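AGR_L_2016p (Agrobacterium tumefaciens, PDB 2GVH) probably hydrolyses acyl-CoA thioesters to free fatty acid and coenzyme A, using two hotdog domains of the thioesterase superfamily joined in one chain. Local coordinates at residues G26-I34 against D158-V166; L201-F212 against T255-V265. One frame throughout, in Å; residues are numbered along the deposited sequence.

Contact 1. Residues G26-I34 against D158-V166; sequences GATTRLIDI and DAVTMVEIV
Arg30 and Val163 join the first strands of the two hotdog domains, each an edge strand of its own five-stranded sheet, where they cross at 80° rather than running alongside one another. One backbone hydrogen bond ties the crossing: Val163 N donates to Arg30 O at 2.9 Å, nearly straight at 171°. The same oxygen also receives a CA-H...O contact from Met162 CA at 3.5 Å.

Apolar packing lies around this bond. Ile32 CB rests against the selenium of selenomethionine Met162, SE, at 4.0 Å, the two side chains meeting at about a right angle, and Ile32 CD1 reaches Val160 CG1. Next to Arg30, the methyl CG2 of Thr29 meets CG2 of Val163 at 3.5 Å. Helix 179-198 packs against Ile32 and Met162, while helix 49-67 covers Thr29, so each domain's long helix backs the crossing.

The charged groups each have a partner beyond the crossing: Arg30 NE is salt-bridged to Glu92, Glu164 OE2 to Arg57. Arg30 lays its aliphatic CD beside Thr161 O. Locally, Glu164 OE1 accepts from Ile165 N. Glu164, bent at chi2 (41°), turns its carboxylate back over Leu31, with OE2 3.9 Å from Leu31 CD1.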
loop_
_atom_site.group_PDB
_atom_site.type_symbol
_atom_site.label_atom_id
_atom_site.label_comp_id
_atom_site.label_asym_id
_atom_site.label_seq_id
_atom_site.Cartn_x
_atom_site.Cartn_y
_atom_site.Cartn_z
ATOM N N GLY B 26 -4.887 -3.263 -32.482
ATOM C CA GLY B 26 -4.652 -3.782 -31.142
ATOM C C GLY B 26 -3.266 -3.436 -30.605
ATOM O O GLY B 26 -2.275 -4.051 -30.991
ATOM N N ALA B 27 -3.187 -2.452 -29.725
ATOM C CA ALA B 27 -1.895 -2.071 -29.127
ATOM C C ALA B 27 -1.447 -3.009 -27.991
ATOM O O ALA B 27 -2.268 -3.662 -27.353
ATOM C CB ALA B 27 -1.950 -0.611 -28.631
ATOM N N THR B 28 -0.148 -3.070 -27.738
ATOM C CA THR B 28 0.348 -3.812 -26.586
ATOM C C THR B 28 0.635 -2.878 -25.414
ATOM O O THR B 28 1.330 -1.883 -25.564
ATOM C CB THR B 28 1.603 -4.623 -26.924
ATOM O OG1 THR B 28 1.337 -5.417 -28.078
ATOM C CG2 THR B 28 1.983 -5.571 -25.769
ATOM N N THR B 29 0.079 -3.215 -24.255
ATOM C CA THR B 29 0.300 -2.459 -23.029
ATOM C C THR B 29 1.200 -3.248 -22.089
ATOM O O THR B 29 0.956 -4.424 -21.812
ATOM C CB THR B 29 -1.021 -2.195 -22.320
ATOM O OG1 THR B 29 -1.908 -1.510 -23.200
ATOM C CG2 THR B 29 -0.808 -1.357 -21.079
ATOM N N ARG B 30 2.227 -2.600 -21.569
ATOM C CA ARG B 30 3.170 -3.279 -20.698
ATOM C C ARG B 30 3.199 -2.660 -19.323
ATOM O O ARG B 30 3.174 -1.452 -19.209
ATOM C CB ARG B 30 4.559 -3.292 -21.340
ATOM C CG ARG B 30 4.425 -3.455 -22.860
ATOM C CD ARG B 30 5.709 -3.175 -23.630
ATOM N NE ARG B 30 6.306 -4.447 -24.000
ATOM C CZ ARG B 30 6.106 -5.037 -25.162
ATOM N NH1 ARG B 30 5.351 -4.447 -26.077
ATOM N NH2 ARG B 30 6.661 -6.204 -25.413
ATOM N N LEU B 31 3.238 -3.497 -18.293
ATOM C CA LEU B 31 3.304 -3.075 -16.891
ATOM C C LEU B 31 4.429 -3.866 -16.232
ATOM O O LEU B 31 4.469 -5.080 -16.348
ATOM C CB LEU B 31 2.004 -3.436 -16.186
ATOM C CG LEU B 31 1.710 -2.972 -14.764
ATOM C CD1 LEU B 31 0.208 -2.771 -14.623
ATOM C CD2 LEU B 31 2.227 -3.944 -13.675
ATOM N N ILE B 32 5.318 -3.198 -15.521
ATOM C CA ILE B 32 6.530 -3.821 -15.088
ATOM C C ILE B 32 6.689 -3.678 -13.594
ATOM O O ILE B 32 6.550 -2.586 -13.065
ATOM C CB ILE B 32 7.769 -3.265 -15.835
ATOM C CG1 ILE B 32 7.770 -3.806 -17.252
ATOM C CG2 ILE B 32 8.993 -3.784 -15.196
ATOM C CD1 ILE B 32 8.781 -3.229 -18.201
ATOM N N ASP B 33 6.953 -4.790 -12.918
ATOM C CA ASP B 33 7.234 -4.769 -11.499
ATOM C C ASP B 33 8.571 -5.425 -11.181
ATOM O O ASP B 33 8.951 -6.394 -11.793
ATOM C CB ASP B 33 6.134 -5.473 -10.742
ATOM C CG ASP B 33 6.152 -5.144 -9.240
ATOM O OD1 ASP B 33 6.860 -4.181 -8.814
ATOM O OD2 ASP B 33 5.458 -5.860 -8.472
ATOM N N ILE B 34 9.290 -4.887 -10.224
ATOM C CA ILE B 34 10.565 -5.474 -9.806
ATOM C C ILE B 34 10.423 -6.289 -8.554
ATOM O O ILE B 34 9.861 -5.807 -7.602
ATOM C CB ILE B 34 11.570 -4.406 -9.500
ATOM C CG1 ILE B 34 11.793 -3.565 -10.724
ATOM C CG2 ILE B 34 12.901 -5.033 -9.050
ATOM C CD1 ILE B 34 11.904 -2.150 -10.354
ATOM N N ASP B 158 14.817 0.362 -28.360
ATOM C CA ASP B 158 15.677 -0.067 -27.256
ATOM C C ASP B 158 15.072 0.559 -25.979
ATOM O O ASP B 158 15.504 0.287 -24.843
ATOM C CB ASP B 158 17.134 0.373 -27.494
ATOM N N ALA B 159 14.058 1.401 -26.188
ATOM C CA ALA B 159 13.382 2.121 -25.108
ATOM C C ALA B 159 12.296 1.288 -24.450
ATOM O O ALA B 159 11.405 0.754 -25.139
ATOM C CB ALA B 159 12.773 3.416 -25.638
ATOM N N VAL B 160 12.391 1.177 -23.127
ATOM C CA VAL B 160 11.295 0.726 -22.282
ATOM C C VAL B 160 10.105 1.692 -22.323
ATOM O O VAL B 160 10.293 2.879 -22.061
ATOM C CB VAL B 160 11.731 0.722 -20.768
ATOM C CG1 VAL B 160 10.717 0.054 -19.983
ATOM C CG2 VAL B 160 13.056 -0.009 -20.579
ATOM N N THR B 161 8.895 1.183 -22.582
ATOM C CA THR B 161 7.648 1.966 -22.499
ATOM C C THR B 161 6.727 1.241 -21.528
ATOM O O THR B 161 6.273 0.158 -21.834
ATOM C CB THR B 161 6.916 1.968 -23.857
ATOM O OG1 THR B 161 7.752 2.581 -24.839
ATOM C CG2 THR B 161 5.504 2.665 -23.786
HETATM N N MSE B 162 6.444 1.802 -20.354
HETATM C CA MSE B 162 5.626 1.077 -19.369
HETATM C C MSE B 162 4.546 1.945 -18.756
HETATM O O MSE B 162 4.743 3.146 -18.589
HETATM C CB MSE B 162 6.507 0.451 -18.308
HETATM C CG MSE B 162 7.023 1.457 -17.262
HETATM SE SE MSE B 162 8.426 0.630 -16.033
HETATM C CE MSE B 162 9.519 0.689 -17.233
ATOM N N VAL B 163 3.410 1.344 -18.414
ATOM C CA VAL B 163 2.299 2.085 -17.794
ATOM C C VAL B 163 1.986 1.578 -16.380
ATOM O O VAL B 163 2.445 0.537 -15.966
ATOM C CB VAL B 163 1.002 2.057 -18.640
ATOM C CG1 VAL B 163 1.265 2.400 -20.077
ATOM C CG2 VAL B 163 0.374 0.719 -18.554
ATOM N N GLU B 164 1.193 2.345 -15.659
ATOM C CA GLU B 164 0.694 1.963 -14.347
ATOM C C GLU B 164 -0.499 2.875 -14.110
ATOM O O GLU B 164 -0.607 3.947 -14.726
ATOM C CB GLU B 164 1.755 2.173 -13.254
ATOM C CG GLU B 164 1.366 1.664 -11.838
ATOM C CD GLU B 164 0.635 0.310 -11.821
ATOM O OE1 GLU B 164 -0.581 0.268 -12.114
ATOM O OE2 GLU B 164 1.279 -0.708 -11.504
ATOM N N ILE B 165 -1.397 2.461 -13.232
ATOM C CA ILE B 165 -2.521 3.313 -12.883
ATOM C C ILE B 165 -2.106 4.181 -11.728
ATOM O O ILE B 165 -1.206 3.811 -10.982
ATOM C CB ILE B 165 -3.710 2.476 -12.490
ATOM C CG1 ILE B 165 -4.317 1.882 -13.743
ATOM C CG2 ILE B 165 -4.771 3.318 -11.800
ATOM C CD1 ILE B 165 -5.045 0.622 -13.473
ATOM N N VAL B 166 -2.730 5.348 -11.613
ATOM C CA VAL B 166 -2.557 6.250 -10.485
ATOM C C VAL B 166 -3.507 5.828 -9.349
ATOM O O VAL B 166 -4.726 5.815 -9.507
ATOM C CB VAL B 166 -2.783 7.742 -10.900
ATOM C CG1 VAL B 166 -2.691 8.702 -9.696
ATOM C CG2 VAL B 166 -1.772 8.182 -11.932
#

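Contact 2. Residues L201-F212 against T255-V265; sequences LVVLASSERIDF and TATGHFTMVAV
Val203 and Val263 form a hydrogen-bonded antiparallel pair in which both backbone groups of each residue are used: Val203 N donates to Val263 O at 2.9 Å, and Val263 N returns a bond to Val203 O at 2.7 Å. Beyond them, Val265 N reaches Leu201 O.

Thr261 O is the shared acceptor of a classic beta bulge. It takes a firm bond from Ala205 N at 2.8 Å and a weak one from Ser206 N at 3.5 Å, while Thr261 N gives an almost straight bond (177°) to Ser206 O. Past the bulge, Glu208 N donates to His259 O. The side chains of these last two residues find partners farther away: the Glu208 carboxylate is salt-bridged to Arg78 of the third subunit, and His259 ND1 is hydrogen-bonded to Glu229.

On the side facing helix 179-198, the Phe260 ring takes Ser207 CB at 3.5 Å from its CD2, and Ile210 CD1 at its CZ. Selenomethionine Met262, bent at chi2 (-72°), brings its SE to 4.1 Å from Leu204 CB. Farther along, Thr255 CG2 lies at the edge of the Phe212 ring, in its plane, and Ile210 CG2 lies above one face, offset toward the rim.

Strand 202-211 also pairs with a strand of the third subunit, so the sheet runs on; wrapped on long helix 179-198, this antiparallel sheet is the hotdog fold.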
loop_
_atom_site.group_PDB
_atom_site.type_symbol
_atom_site.label_atom_id
_atom_site.label_comp_id
_atom_site.label_asym_id
_atom_site.label_seq_id
_atom_site.Cartn_x
_atom_site.Cartn_y
_atom_site.Cartn_z
ATOM N N LEU B 201 22.242 -5.890 -11.134
ATOM C CA LEU B 201 21.544 -4.993 -10.227
ATOM C C LEU B 201 22.099 -3.585 -10.373
ATOM O O LEU B 201 23.303 -3.421 -10.513
ATOM C CB LEU B 201 21.738 -5.473 -8.810
ATOM C CG LEU B 201 21.043 -4.777 -7.648
ATOM C CD1 LEU B 201 19.540 -4.633 -7.897
ATOM C CD2 LEU B 201 21.303 -5.625 -6.411
ATOM N N VAL B 202 21.242 -2.569 -10.353
ATOM C CA VAL B 202 21.731 -1.194 -10.394
ATOM C C VAL B 202 21.163 -0.349 -9.258
ATOM O O VAL B 202 20.126 -0.681 -8.689
ATOM C CB VAL B 202 21.403 -0.510 -11.729
ATOM C CG1 VAL B 202 21.970 -1.302 -12.885
ATOM C CG2 VAL B 202 19.925 -0.380 -11.886
ATOM N N VAL B 203 21.840 0.757 -8.943
ATOM C CA VAL B 203 21.366 1.671 -7.893
ATOM C C VAL B 203 21.434 3.094 -8.376
ATOM O O VAL B 203 22.327 3.452 -9.139
ATOM C CB VAL B 203 22.157 1.537 -6.585
ATOM C CG1 VAL B 203 21.929 0.157 -5.983
ATOM C CG2 VAL B 203 23.644 1.795 -6.836
ATOM N N LEU B 204 20.443 3.872 -7.977
ATOM C CA LEU B 204 20.365 5.288 -8.245
ATOM C C LEU B 204 21.491 6.048 -7.522
ATOM O O LEU B 204 21.618 5.922 -6.290
ATOM C CB LEU B 204 19.016 5.798 -7.726
ATOM C CG LEU B 204 18.804 7.299 -7.799
ATOM C CD1 LEU B 204 18.649 7.706 -9.287
ATOM C CD2 LEU B 204 17.603 7.690 -7.017
ATOM N N ALA B 205 22.270 6.819 -8.286
ATOM C CA ALA B 205 23.345 7.653 -7.721
ATOM C C ALA B 205 22.983 9.154 -7.736
ATOM O O ALA B 205 23.339 9.891 -6.808
ATOM C CB ALA B 205 24.667 7.407 -8.447
ATOM N N SER B 206 22.273 9.595 -8.778
ATOM C CA SER B 206 21.786 10.965 -8.799
ATOM C C SER B 206 20.660 11.167 -9.774
ATOM O O SER B 206 20.513 10.406 -10.722
ATOM C CB SER B 206 22.919 11.933 -9.132
ATOM O OG SER B 206 23.458 11.593 -10.382
ATOM N N SER B 207 19.900 12.232 -9.571
ATOM C CA SER B 207 18.867 12.620 -10.550
ATOM C C SER B 207 18.978 14.102 -10.823
ATOM O O SER B 207 19.242 14.870 -9.922
ATOM C CB SER B 207 17.483 12.332 -9.975
ATOM O OG SER B 207 17.282 13.111 -8.804
ATOM N N GLU B 208 18.774 14.498 -12.070
ATOM C CA GLU B 208 18.891 15.887 -12.482
ATOM C C GLU B 208 17.603 16.643 -12.186
ATOM O O GLU B 208 16.616 16.062 -11.739
ATOM C CB GLU B 208 19.229 15.962 -13.978
ATOM C CG GLU B 208 20.624 15.391 -14.315
ATOM C CD GLU B 208 21.720 15.945 -13.369
ATOM O OE1 GLU B 208 21.920 17.180 -13.333
ATOM O OE2 GLU B 208 22.366 15.160 -12.642
ATOM N N ARG B 209 17.641 17.953 -12.404
ATOM C CA ARG B 209 16.463 18.801 -12.302
ATOM C C ARG B 209 15.317 18.171 -13.083
ATOM O O ARG B 209 15.508 17.724 -14.204
ATOM C CB ARG B 209 16.768 20.206 -12.839
ATOM C CG ARG B 209 15.663 21.228 -12.559
ATOM C CD ARG B 209 15.870 22.509 -13.344
ATOM N NE ARG B 209 14.797 23.469 -13.092
ATOM C CZ ARG B 209 14.650 24.196 -11.976
ATOM N NH1 ARG B 209 15.505 24.090 -10.942
ATOM N NH2 ARG B 209 13.629 25.053 -11.891
ATOM N N ILE B 210 14.147 18.095 -12.459
ATOM C CA ILE B 210 12.945 17.630 -13.133
ATOM C C ILE B 210 11.896 18.703 -13.010
ATOM O O ILE B 210 11.579 19.106 -11.878
ATOM C CB ILE B 210 12.399 16.343 -12.488
ATOM C CG1 ILE B 210 13.396 15.207 -12.686
ATOM C CG2 ILE B 210 11.054 15.956 -13.124
ATOM C CD1 ILE B 210 13.077 14.019 -11.916
ATOM N N ASP B 211 11.397 19.164 -14.166
ATOM C CA ASP B 211 10.303 20.142 -14.259
ATOM C C ASP B 211 9.021 19.474 -14.676
ATOM O O ASP B 211 9.035 18.651 -15.572
ATOM C CB ASP B 211 10.645 21.245 -15.260
ATOM C CG ASP B 211 11.785 22.138 -14.776
ATOM O OD1 ASP B 211 11.662 22.734 -13.678
ATOM O OD2 ASP B 211 12.803 22.247 -15.490
ATOM N N PHE B 212 7.919 19.817 -14.024
ATOM C CA PHE B 212 6.632 19.209 -14.322
ATOM C C PHE B 212 5.794 20.146 -15.138
ATOM O O PHE B 212 5.593 21.270 -14.723
ATOM C CB PHE B 212 5.883 18.877 -13.045
ATOM C CG PHE B 212 6.411 17.699 -12.341
ATOM C CD1 PHE B 212 5.997 16.431 -12.701
ATOM C CD2 PHE B 212 7.319 17.841 -11.286
ATOM C CE1 PHE B 212 6.492 15.311 -12.017
ATOM C CE2 PHE B 212 7.810 16.739 -10.619
ATOM C CZ PHE B 212 7.408 15.474 -10.988
ATOM N N THR B 255 4.464 15.086 -19.366
ATOM C CA THR B 255 4.341 15.615 -18.026
ATOM C C THR B 255 5.692 16.053 -17.488
ATOM O O THR B 255 5.793 17.100 -16.855
ATOM C CB THR B 255 3.741 14.543 -17.101
ATOM O OG1 THR B 255 2.346 14.389 -17.394
ATOM C CG2 THR B 255 3.901 14.904 -15.635
ATOM N N ALA B 256 6.726 15.255 -17.733
ATOM C CA ALA B 256 8.063 15.506 -17.206
ATOM C C ALA B 256 9.117 14.737 -17.976
ATOM O O ALA B 256 8.842 13.671 -18.510
ATOM C CB ALA B 256 8.138 15.119 -15.705
ATOM N N THR B 257 10.328 15.279 -18.006
ATOM C CA THR B 257 11.494 14.561 -18.471
ATOM C C THR B 257 12.543 14.573 -17.366
ATOM O O THR B 257 12.784 15.606 -16.755
ATOM C CB THR B 257 12.053 15.228 -19.723
ATOM O OG1 THR B 257 11.019 15.277 -20.726
ATOM C CG2 THR B 257 13.274 14.460 -20.256
ATOM N N GLY B 258 13.159 13.423 -17.098
ATOM C CA GLY B 258 14.159 13.318 -16.057
ATOM C C GLY B 258 15.387 12.607 -16.562
ATOM O O GLY B 258 15.321 11.808 -17.502
ATOM N N HIS B 259 16.519 12.893 -15.953
ATOM C CA HIS B 259 17.747 12.160 -16.247
ATOM C C HIS B 259 18.257 11.624 -14.929
ATOM O O HIS B 259 18.455 12.398 -13.973
ATOM C CB HIS B 259 18.776 13.072 -16.901
ATOM C CG HIS B 259 18.304 13.653 -18.194
ATOM N ND1 HIS B 259 18.671 13.135 -19.424
ATOM C CD2 HIS B 259 17.446 14.669 -18.448
ATOM C CE1 HIS B 259 18.078 13.832 -20.377
ATOM N NE2 HIS B 259 17.327 14.765 -19.814
ATOM N N PHE B 260 18.447 10.304 -14.885
ATOM C CA PHE B 260 18.953 9.623 -13.700
ATOM C C PHE B 260 20.296 8.956 -13.963
ATOM O O PHE B 260 20.573 8.430 -15.050
ATOM C CB PHE B 260 17.936 8.591 -13.218
ATOM C CG PHE B 260 16.546 9.149 -13.046
ATOM C CD1 PHE B 260 15.642 9.158 -14.109
ATOM C CD2 PHE B 260 16.139 9.654 -11.809
ATOM C CE1 PHE B 260 14.356 9.668 -13.950
ATOM C CE2 PHE B 260 14.846 10.182 -11.619
ATOM C CZ PHE B 260 13.955 10.191 -12.731
ATOM N N THR B 261 21.151 8.984 -12.949
ATOM C CA THR B 261 22.400 8.265 -13.078
ATOM C C THR B 261 22.294 6.997 -12.258
ATOM O O THR B 261 21.934 7.044 -11.084
ATOM C CB THR B 261 23.591 9.143 -12.724
ATOM O OG1 THR B 261 23.642 10.208 -13.669
ATOM C CG2 THR B 261 24.913 8.371 -12.798
HETATM N N MSE B 262 22.574 5.869 -12.905
HETATM C CA MSE B 262 22.481 4.554 -12.261
HETATM C C MSE B 262 23.855 3.908 -12.182
HETATM O O MSE B 262 24.648 4.048 -13.081
HETATM C CB MSE B 262 21.545 3.659 -13.070
HETATM C CG MSE B 262 20.085 4.163 -13.162
HETATM SE SE MSE B 262 19.015 4.007 -11.440
HETATM C CE MSE B 262 19.163 2.332 -10.973
ATOM N N VAL B 263 24.153 3.204 -11.107
ATOM C CA VAL B 263 25.457 2.561 -11.018
ATOM C C VAL B 263 25.283 1.056 -10.933
ATOM O O VAL B 263 24.438 0.581 -10.179
ATOM C CB VAL B 263 26.252 3.093 -9.827
ATOM C CG1 VAL B 263 27.518 2.266 -9.596
ATOM C CG2 VAL B 263 26.630 4.557 -10.055
ATOM N N ALA B 264 26.052 0.310 -11.730
ATOM C CA ALA B 264 26.034 -1.155 -11.676
ATOM C C ALA B 264 26.733 -1.661 -10.431
ATOM O O ALA B 264 27.762 -1.122 -10.049
ATOM C CB ALA B 264 26.672 -1.727 -12.900
ATOM N N VAL B 265 26.195 -2.715 -9.824
ATOM C CA VAL B 265 26.682 -3.219 -8.543
ATOM C C VAL B 265 26.854 -4.754 -8.549
ATOM O O VAL B 265 26.170 -5.458 -9.305
ATOM C CB VAL B 265 25.737 -2.729 -7.396
ATOM C CG1 VAL B 265 25.874 -3.572 -6.139
ATOM C CG2 VAL B 265 26.027 -1.284 -7.076
#

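In the fold
Contact 1 lies about 3 Å from the centre of the chain and is largely buried; contact 2 is only partly buried, its centre about 18 Å away from that of contact 1. They hold opposite margins of the second domain's sheet: strand 160-165 at one outer position, strand 202-211 at the other. Contact 1 joins two domains by a steep crossing with a single backbone bond, whereas contact 2 builds one sheet from a long ladder of them. Helix 179-198 packs against both. Charged groups in contact 1 pair within the chain, while contact 2 also sends a carboxylate and a strand edge to a neighbouring subunit.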